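Local coordinates for protein bacilliredoxin BrxA (Bacillus subtilis, PDB 3FHK) that removes bacillithiol from S-bacillithiolated proteins as a dithiol bacilliredoxin and has protein disulfide isomerase activity, at residues Q69-N74 / A141-H146; H120-H125 / K137-A142. The protein carries 2 engineered substitutions. All coordinates share one frame; numbering follows the deposited sequence.

Contact 1: residues Q69-N74 / A141-H146; sequences QAVLQN and AAFDAH. With SO4 (sulfate ion), chain G.
The ring of F143 pushes its rim against the last turn of helix 57-73. F143 CE1 lies 3.9 Å from CB of A70. F143 CZ lies 4.0 Å from CG2 of V71. F143 CG is anti to its own carbonyl carbon (chi1 -65°), which sends the ring across to this turn. The backbone O of A70 sits at the ring edge, near the ring plane. L49 of strand 47-53 and P78 touch both V71 and F143, so this apolar side is closely packed. The other side is polar and wetter. N74, the first residue past the helix, holds its amide across to D144. N74 ND2 donates to D144 OD1 over 3.0 Å with an N-H...O angle of 159°. The carboxylate oxygen lies close to the amide plane, but the amide nitrogen stands above the carboxylate plane. N74 ND2 also bonds to the backbone O of K76 and lies 3.5 Å from F143 CB. A water closes a second path, donating to N74 OD1 at 2.7 Å and to D144 OD2 at 2.6 Å. With an alanine here, D144 would probably lose its amide donor, the K76 carbonyl this N-H, and the water its bond to the amide oxygen. Further along, H146 NE2 donates to O4 of a sulfate, probably from the crystallisation liquor, at 2.8 Å. The CXC motif, C56 to C58, lies at the other end of helix 57-73, with C56 just before its start. Two helices packed on one face of the central sheet, joined here at their C-terminal ends, are characteristic of the thioredoxin fold.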
ATOM      1  N   GLN A  69      -9.844 -34.030   4.500  1.00 36.82           N
ATOM      2  CA  GLN A  69     -10.125 -35.250   3.757  1.00 39.79           C
ATOM      3  C   GLN A  69      -9.878 -36.501   4.596  1.00 39.44           C
ATOM      4  O   GLN A  69     -10.663 -37.452   4.542  1.00 39.35           O
ATOM      5  CB  GLN A  69      -9.328 -35.289   2.446  1.00 42.32           C
ATOM      6  CG  GLN A  69      -9.853 -34.306   1.391  1.00 48.35           C
ATOM      7  CD  GLN A  69      -8.869 -34.041   0.259  1.00 55.34           C
ATOM      8  OE1 GLN A  69      -8.758 -32.914  -0.227  1.00 53.14           O
ATOM      9  NE2 GLN A  69      -8.153 -35.076  -0.166  1.00 59.43           N
ATOM     10  N   ALA A  70      -8.798 -36.504   5.374  1.00 28.57           N
ATOM     11  CA  ALA A  70      -8.503 -37.653   6.222  1.00 34.22           C
ATOM     12  C   ALA A  70      -9.656 -37.878   7.190  1.00 40.73           C
ATOM     13  O   ALA A  70     -10.089 -39.010   7.426  1.00 38.59           O
ATOM     14  CB  ALA A  70      -7.181 -37.442   6.990  1.00 27.40           C
ATOM     15  N   VAL A  71     -10.173 -36.776   7.720  1.00 38.62           N
ATOM     16  CA  VAL A  71     -11.244 -36.817   8.706  1.00 35.79           C
ATOM     17  C   VAL A  71     -12.589 -37.271   8.142  1.00 44.03           C
ATOM     18  O   VAL A  71     -13.404 -37.882   8.849  1.00 45.25           O
ATOM     19  CB  VAL A  71     -11.382 -35.449   9.394  1.00 36.45           C
ATOM     20  CG1 VAL A  71     -12.807 -35.169   9.773  1.00 39.86           C
ATOM     21  CG2 VAL A  71     -10.462 -35.393  10.628  1.00 28.07           C
ATOM     22  N   LEU A  72     -12.823 -36.974   6.868  1.00 45.77           N
ATOM     23  CA  LEU A  72     -14.093 -37.295   6.243  1.00 44.98           C
ATOM     24  C   LEU A  72     -14.077 -38.682   5.611  1.00 43.10           C
ATOM     25  O   LEU A  72     -15.126 -39.323   5.464  1.00 39.42           O
ATOM     26  CB  LEU A  72     -14.426 -36.249   5.185  1.00 52.54           C
ATOM     27  CG  LEU A  72     -14.914 -34.890   5.685  1.00 53.85           C
ATOM     28  CD1 LEU A  72     -14.990 -33.914   4.515  1.00 49.55           C
ATOM     29  CD2 LEU A  72     -16.273 -35.028   6.373  1.00 53.09           C
ATOM     30  N   GLN A  73     -12.880 -39.144   5.257  1.00 38.10           N
ATOM     31  CA  GLN A  73     -12.729 -40.366   4.476  1.00 49.59           C
ATOM     32  C   GLN A  73     -12.414 -41.619   5.296  1.00 51.23           C
ATOM     33  O   GLN A  73     -12.753 -42.730   4.891  1.00 49.68           O
ATOM     34  CB  GLN A  73     -11.663 -40.161   3.402  1.00 51.21           C
ATOM     35  CG  GLN A  73     -12.110 -39.209   2.300  1.00 55.15           C
ATOM     36  CD  GLN A  73     -10.995 -38.863   1.338  1.00 53.63           C
ATOM     37  OE1 GLN A  73     -10.967 -37.767   0.773  1.00 52.03           O
ATOM     38  NE2 GLN A  73     -10.056 -39.793   1.152  1.00 49.29           N
ATOM     39  N   ASN A  74     -11.765 -41.440   6.441  1.00 50.45           N
ATOM     40  CA  ASN A  74     -11.322 -42.574   7.241  1.00 50.45           C
ATOM     41  C   ASN A  74     -12.444 -43.164   8.081  1.00 46.45           C
ATOM     42  O   ASN A  74     -13.274 -42.438   8.620  1.00 51.42           O
ATOM     43  CB  ASN A  74     -10.162 -42.155   8.148  1.00 50.33           C
ATOM     44  CG  ASN A  74      -9.238 -43.308   8.481  1.00 46.20           C
ATOM     45  OD1 ASN A  74      -8.735 -43.990   7.591  1.00 46.05           O
ATOM     46  ND2 ASN A  74      -9.002 -43.529   9.770  1.00 44.39           N
ATOM     47  N   ALA A 141      -3.199 -43.373   9.392  1.00 44.80           N
ATOM     48  CA  ALA A 141      -2.489 -44.395  10.151  1.00 40.15           C
ATOM     49  C   ALA A 141      -2.467 -44.026  11.628  1.00 42.72           C
ATOM     50  O   ALA A 141      -2.498 -44.899  12.496  1.00 46.29           O
ATOM     51  CB  ALA A 141      -1.077 -44.570   9.625  1.00 31.81           C
ATOM     52  N   ALA A 142      -2.416 -42.724  11.905  1.00 37.47           N
ATOM     53  CA  ALA A 142      -2.498 -42.225  13.271  1.00 33.70           C
ATOM     54  C   ALA A 142      -3.916 -42.395  13.810  1.00 38.51           C
ATOM     55  O   ALA A 142      -4.089 -42.837  14.938  1.00 41.86           O
ATOM     56  CB  ALA A 142      -2.062 -40.760  13.339  1.00 32.18           C
ATOM     57  N   PHE A 143      -4.932 -42.062  13.005  1.00 34.43           N
ATOM     58  CA  PHE A 143      -6.324 -42.268  13.425  1.00 35.01           C
ATOM     59  C   PHE A 143      -6.570 -43.725  13.779  1.00 32.64           C
ATOM     60  O   PHE A 143      -7.229 -44.039  14.762  1.00 40.62           O
ATOM     61  CB  PHE A 143      -7.317 -41.851  12.341  1.00 38.21           C
ATOM     62  CG  PHE A 143      -7.312 -40.377  12.033  1.00 37.45           C
ATOM     63  CD1 PHE A 143      -7.967 -39.894  10.903  1.00 36.62           C
ATOM     64  CD2 PHE A 143      -6.643 -39.482  12.854  1.00 31.28           C
ATOM     65  CE1 PHE A 143      -7.975 -38.537  10.606  1.00 40.05           C
ATOM     66  CE2 PHE A 143      -6.639 -38.121  12.560  1.00 32.61           C
ATOM     67  CZ  PHE A 143      -7.305 -37.649  11.439  1.00 35.65           C
ATOM     68  N   ASP A 144      -6.034 -44.621  12.964  1.00 35.13           N
ATOM     69  CA  ASP A 144      -6.224 -46.043  13.192  1.00 33.41           C
ATOM     70  C   ASP A 144      -5.495 -46.514  14.446  1.00 40.60           C
ATOM     71  O   ASP A 144      -5.977 -47.379  15.167  1.00 46.22           O
ATOM     72  CB  ASP A 144      -5.790 -46.829  11.958  1.00 38.91           C
ATOM     73  CG  ASP A 144      -6.684 -46.542  10.746  1.00 49.53           C
ATOM     74  OD1 ASP A 144      -7.780 -45.966  10.942  1.00 46.38           O
ATOM     75  OD2 ASP A 144      -6.296 -46.890   9.608  1.00 43.59           O
ATOM     76  N   ALA A 145      -4.343 -45.920  14.722  1.00 43.95           N
ATOM     77  CA  ALA A 145      -3.575 -46.303  15.892  1.00 42.63           C
ATOM     78  C   ALA A 145      -4.233 -45.819  17.179  1.00 44.37           C
ATOM     79  O   ALA A 145      -4.115 -46.464  18.217  1.00 51.18           O
ATOM     80  CB  ALA A 145      -2.149 -45.765  15.785  1.00 40.98           C
ATOM     81  N   HIS A 146      -4.938 -44.691  17.115  1.00 40.52           N
ATOM     82  CA  HIS A 146      -5.355 -44.005  18.341  1.00 35.21           C
ATOM     83  C   HIS A 146      -6.844 -43.749  18.495  1.00 38.42           C
ATOM     84  O   HIS A 146      -7.339 -43.631  19.617  1.00 40.89           O
ATOM     85  CB  HIS A 146      -4.589 -42.690  18.478  1.00 40.28           C
ATOM     86  CG  HIS A 146      -3.113 -42.883  18.593  1.00 40.88           C
ATOM     87  ND1 HIS A 146      -2.520 -43.374  19.738  1.00 43.50           N
ATOM     88  CD2 HIS A 146      -2.114 -42.694  17.702  1.00 37.41           C
ATOM     89  CE1 HIS A 146      -1.217 -43.465  19.547  1.00 44.75           C
ATOM     90  NE2 HIS A 146      -0.940 -43.054  18.325  1.00 34.40           N
TER
HETATM   91  S   SO4 G 147       2.548 -42.855  16.513  1.00 81.88           S
HETATM   92  O1  SO4 G 147       3.312 -41.639  16.787  1.00 82.83           O
HETATM   93  O2  SO4 G 147       2.999 -43.394  15.232  1.00 90.04           O
HETATM   94  O3  SO4 G 147       2.776 -43.855  17.554  1.00 87.18           O
HETATM   95  O4  SO4 G 147       1.124 -42.533  16.466  1.00 62.36           O
HETATM   96  O   HOH W   1      -7.408 -46.278   7.302  1.00 49.57           O

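Contact 2: residues H120-H125 / K137-A142; sequences HFIPRH and KNLTAA. With SO4 (sulfate ion), chain G.
H120 holds CG anti to the backbone N (chi1 -172°), and N138 does likewise. This extends the imidazole and the amide toward each other between strand 117-122 and helix 132-146. The axes of strand 120-122 and helix 137-142 run nearly antiparallel and come within 9.8 Å of each other. H120 NE2 donates to N138 OD1 at 2.8 Å, with an N-H...O angle of 149°. The donor lies in the carbonyl plane. Ring and amide are turned 77° against each other. A142 CB sits over one face of the imidazole in a CH-pi contact, 3.9 Å from the centroid of the H120 ring. Deeper in, I122 CD1 meets L139 CD2 at 3.7 Å, and the two side chains cross at about a right angle. L139 also touches M110 of strand 109-114. A water accepts from N138 ND2 and donates to F121 O, a second tie from amide to strand. H120 ND1 donates to sulfate O1 at 2.9 Å. With both ring nitrogens acting as donors, H120 is probably protonated in this crystal. The nearby sulfate would favour that charge, and the bonds at both nitrogens and A142 over the face together would hold the turn of the ring.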
ATOM      1  N   HIS A 120       0.195 -38.050  18.657  1.00 31.21           N
ATOM      2  CA  HIS A 120       0.842 -38.041  17.352  1.00 33.40           C
ATOM      3  C   HIS A 120       0.997 -36.617  16.848  1.00 30.01           C
ATOM      4  O   HIS A 120       0.076 -35.821  16.933  1.00 35.19           O
ATOM      5  CB  HIS A 120       0.077 -38.884  16.333  1.00 39.66           C
ATOM      6  CG  HIS A 120       0.809 -39.053  15.040  1.00 41.03           C
ATOM      7  ND1 HIS A 120       1.838 -39.959  14.881  1.00 39.04           N
ATOM      8  CD2 HIS A 120       0.685 -38.412  13.853  1.00 41.03           C
ATOM      9  CE1 HIS A 120       2.305 -39.877  13.648  1.00 39.73           C
ATOM     10  NE2 HIS A 120       1.624 -38.953  13.003  1.00 39.43           N
ATOM     11  N   PHE A 121       2.172 -36.299  16.330  1.00 30.52           N
ATOM     12  CA  PHE A 121       2.480 -34.933  15.957  1.00 26.98           C
ATOM     13  C   PHE A 121       2.958 -34.915  14.509  1.00 30.30           C
ATOM     14  O   PHE A 121       3.673 -35.810  14.077  1.00 33.12           O
ATOM     15  CB  PHE A 121       3.534 -34.343  16.908  1.00 30.10           C
ATOM     16  CG  PHE A 121       3.664 -32.843  16.809  1.00 35.43           C
ATOM     17  CD1 PHE A 121       4.749 -32.264  16.174  1.00 37.67           C
ATOM     18  CD2 PHE A 121       2.690 -32.013  17.338  1.00 35.11           C
ATOM     19  CE1 PHE A 121       4.853 -30.885  16.063  1.00 36.94           C
ATOM     20  CE2 PHE A 121       2.791 -30.634  17.230  1.00 32.65           C
ATOM     21  CZ  PHE A 121       3.868 -30.071  16.590  1.00 32.35           C
ATOM     22  N   ILE A 122       2.525 -33.915  13.751  1.00 28.06           N
ATOM     23  CA  ILE A 122       2.986 -33.744  12.384  1.00 30.70           C
ATOM     24  C   ILE A 122       3.529 -32.336  12.217  1.00 33.01           C
ATOM     25  O   ILE A 122       2.773 -31.404  11.981  1.00 26.32           O
ATOM     26  CB  ILE A 122       1.854 -33.963  11.374  1.00 34.73           C
ATOM     27  CG1 ILE A 122       1.194 -35.325  11.604  1.00 33.65           C
ATOM     28  CG2 ILE A 122       2.391 -33.859   9.945  1.00 31.22           C
ATOM     29  CD1 ILE A 122      -0.055 -35.536  10.773  1.00 28.06           C
ATOM     30  N   PRO A 123       4.848 -32.174  12.363  1.00 37.34           N
ATOM     31  CA  PRO A 123       5.425 -30.835  12.251  1.00 37.84           C
ATOM     32  C   PRO A 123       5.443 -30.389  10.794  1.00 33.38           C
ATOM     33  O   PRO A 123       5.211 -31.198   9.895  1.00 38.89           O
ATOM     34  CB  PRO A 123       6.850 -31.029  12.762  1.00 34.95           C
ATOM     35  CG  PRO A 123       7.163 -32.452  12.459  1.00 41.70           C
ATOM     36  CD  PRO A 123       5.872 -33.217  12.550  1.00 38.31           C
ATOM     37  N   ARG A 124       5.727 -29.115  10.568  1.00 30.61           N
ATOM     38  CA  ARG A 124       5.802 -28.579   9.217  1.00 36.68           C
ATOM     39  C   ARG A 124       6.669 -29.407   8.256  1.00 36.64           C
ATOM     40  O   ARG A 124       6.306 -29.587   7.098  1.00 39.61           O
ATOM     41  CB  ARG A 124       6.277 -27.127   9.234  1.00 27.25           C
ATOM     42  CG  ARG A 124       6.360 -26.551   7.834  1.00 40.04           C
ATOM     43  CD  ARG A 124       7.040 -25.185   7.802  1.00 45.45           C
ATOM     44  NE  ARG A 124       7.315 -24.774   6.427  1.00 45.29           N
ATOM     45  CZ  ARG A 124       6.570 -23.917   5.735  1.00 48.99           C
ATOM     46  NH1 ARG A 124       5.504 -23.360   6.291  1.00 45.43           N
ATOM     47  NH2 ARG A 124       6.897 -23.609   4.487  1.00 53.95           N
ATOM     48  N   HIS A 125       7.802 -29.922   8.730  1.00 36.60           N
ATOM     49  CA  HIS A 125       8.724 -30.637   7.842  1.00 30.78           C
ATOM     50  C   HIS A 125       8.188 -31.997   7.416  1.00 35.26           C
ATOM     51  O   HIS A 125       8.723 -32.625   6.508  1.00 40.64           O
ATOM     52  CB  HIS A 125      10.131 -30.751   8.448  1.00 38.12           C
ATOM     53  CG  HIS A 125      10.237 -31.732   9.577  1.00 36.82           C
ATOM     54  ND1 HIS A 125      10.322 -31.344  10.896  1.00 35.90           N
ATOM     55  CD2 HIS A 125      10.295 -33.086   9.577  1.00 35.59           C
ATOM     56  CE1 HIS A 125      10.415 -32.416  11.664  1.00 39.56           C
ATOM     57  NE2 HIS A 125      10.401 -33.485  10.889  1.00 44.57           N
ATOM     58  N   LYS A 137      -2.057 -40.454   4.500  1.00 41.51           N
ATOM     59  CA  LYS A 137      -1.667 -41.765   5.003  1.00 42.28           C
ATOM     60  C   LYS A 137      -1.060 -41.614   6.395  1.00 47.33           C
ATOM     61  O   LYS A 137      -1.221 -42.477   7.256  1.00 52.28           O
ATOM     62  CB  LYS A 137      -0.662 -42.420   4.052  1.00 47.73           C
ATOM     63  CG  LYS A 137      -0.262 -43.845   4.434  1.00 52.34           C
ATOM     64  N   ASN A 138      -0.358 -40.504   6.601  1.00 43.46           N
ATOM     65  CA  ASN A 138       0.205 -40.179   7.898  1.00 39.66           C
ATOM     66  C   ASN A 138      -0.917 -40.010   8.915  1.00 37.08           C
ATOM     67  O   ASN A 138      -0.923 -40.655   9.957  1.00 44.52           O
ATOM     68  CB  ASN A 138       1.037 -38.895   7.790  1.00 40.76           C
ATOM     69  CG  ASN A 138       1.790 -38.566   9.070  1.00 43.81           C
ATOM     70  OD1 ASN A 138       1.408 -38.988  10.162  1.00 49.94           O
ATOM     71  ND2 ASN A 138       2.864 -37.790   8.939  1.00 39.39           N
ATOM     72  N   LEU A 139      -1.868 -39.137   8.600  1.00 38.14           N
ATOM     73  CA  LEU A 139      -3.004 -38.876   9.478  1.00 37.84           C
ATOM     74  C   LEU A 139      -3.824 -40.132   9.749  1.00 38.38           C
ATOM     75  O   LEU A 139      -4.133 -40.442  10.897  1.00 37.21           O
ATOM     76  CB  LEU A 139      -3.917 -37.812   8.865  1.00 33.53           C
ATOM     77  CG  LEU A 139      -3.522 -36.360   9.101  1.00 42.21           C
ATOM     78  CD1 LEU A 139      -4.315 -35.420   8.213  1.00 44.66           C
ATOM     79  CD2 LEU A 139      -3.724 -36.008  10.565  1.00 47.00           C
ATOM     80  N   THR A 140      -4.189 -40.845   8.687  1.00 32.05           N
ATOM     81  CA  THR A 140      -5.101 -41.974   8.820  1.00 34.16           C
ATOM     82  C   THR A 140      -4.492 -43.139   9.591  1.00 40.86           C
ATOM     83  O   THR A 140      -5.183 -43.812  10.357  1.00 48.48           O
ATOM     84  CB  THR A 140      -5.642 -42.458   7.438  1.00 46.79           C
ATOM     85  OG1 THR A 140      -4.556 -42.882   6.608  1.00 51.12           O
ATOM     86  CG2 THR A 140      -6.396 -41.349   6.747  1.00 37.31           C
ATOM     87  N   ALA A 141      -3.199 -43.373   9.392  1.00 44.80           N
ATOM     88  CA  ALA A 141      -2.489 -44.395  10.151  1.00 40.15           C
ATOM     89  C   ALA A 141      -2.467 -44.026  11.628  1.00 42.72           C
ATOM     90  O   ALA A 141      -2.498 -44.899  12.496  1.00 46.29           O
ATOM     91  CB  ALA A 141      -1.077 -44.570   9.625  1.00 31.81           C
ATOM     92  N   ALA A 142      -2.416 -42.724  11.905  1.00 37.47           N
ATOM     93  CA  ALA A 142      -2.498 -42.225  13.271  1.00 33.70           C
ATOM     94  C   ALA A 142      -3.916 -42.395  13.810  1.00 38.51           C
ATOM     95  O   ALA A 142      -4.089 -42.837  14.938  1.00 41.86           O
ATOM     96  CB  ALA A 142      -2.062 -40.760  13.339  1.00 32.18           C
TER
HETATM   97  S   SO4 G 147       2.548 -42.855  16.513  1.00 81.88           S
HETATM   98  O1  SO4 G 147       3.312 -41.639  16.787  1.00 82.83           O
HETATM   99  O2  SO4 G 147       2.999 -43.394  15.232  1.00 90.04           O
HETATM  100  O3  SO4 G 147       2.776 -43.855  17.554  1.00 87.18           O
HETATM  101  O4  SO4 G 147       1.124 -42.533  16.466  1.00 62.36           O
HETATM  102  O   HOH W   2       4.487 -37.266  11.558  1.00 50.22           O

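How the contacts relate
Both contacts use helix 132-146. Contact 1 joins it to the end of helix 57-73, and contact 2 joins it to the edge strand 117-122. Contact 2 is the more buried and the nearer to the centre of the chain. Contact 1 is partly buried, with a carboxylate, probably charged, on its solvent side. Their polar parts differ accordingly: an amide donates to an aspartate in one, while a histidine donates to an amide oxygen in the other. The two meet where A70 packs on L139 and T140, and N74 on T140. The sulfate bridges the two contacts.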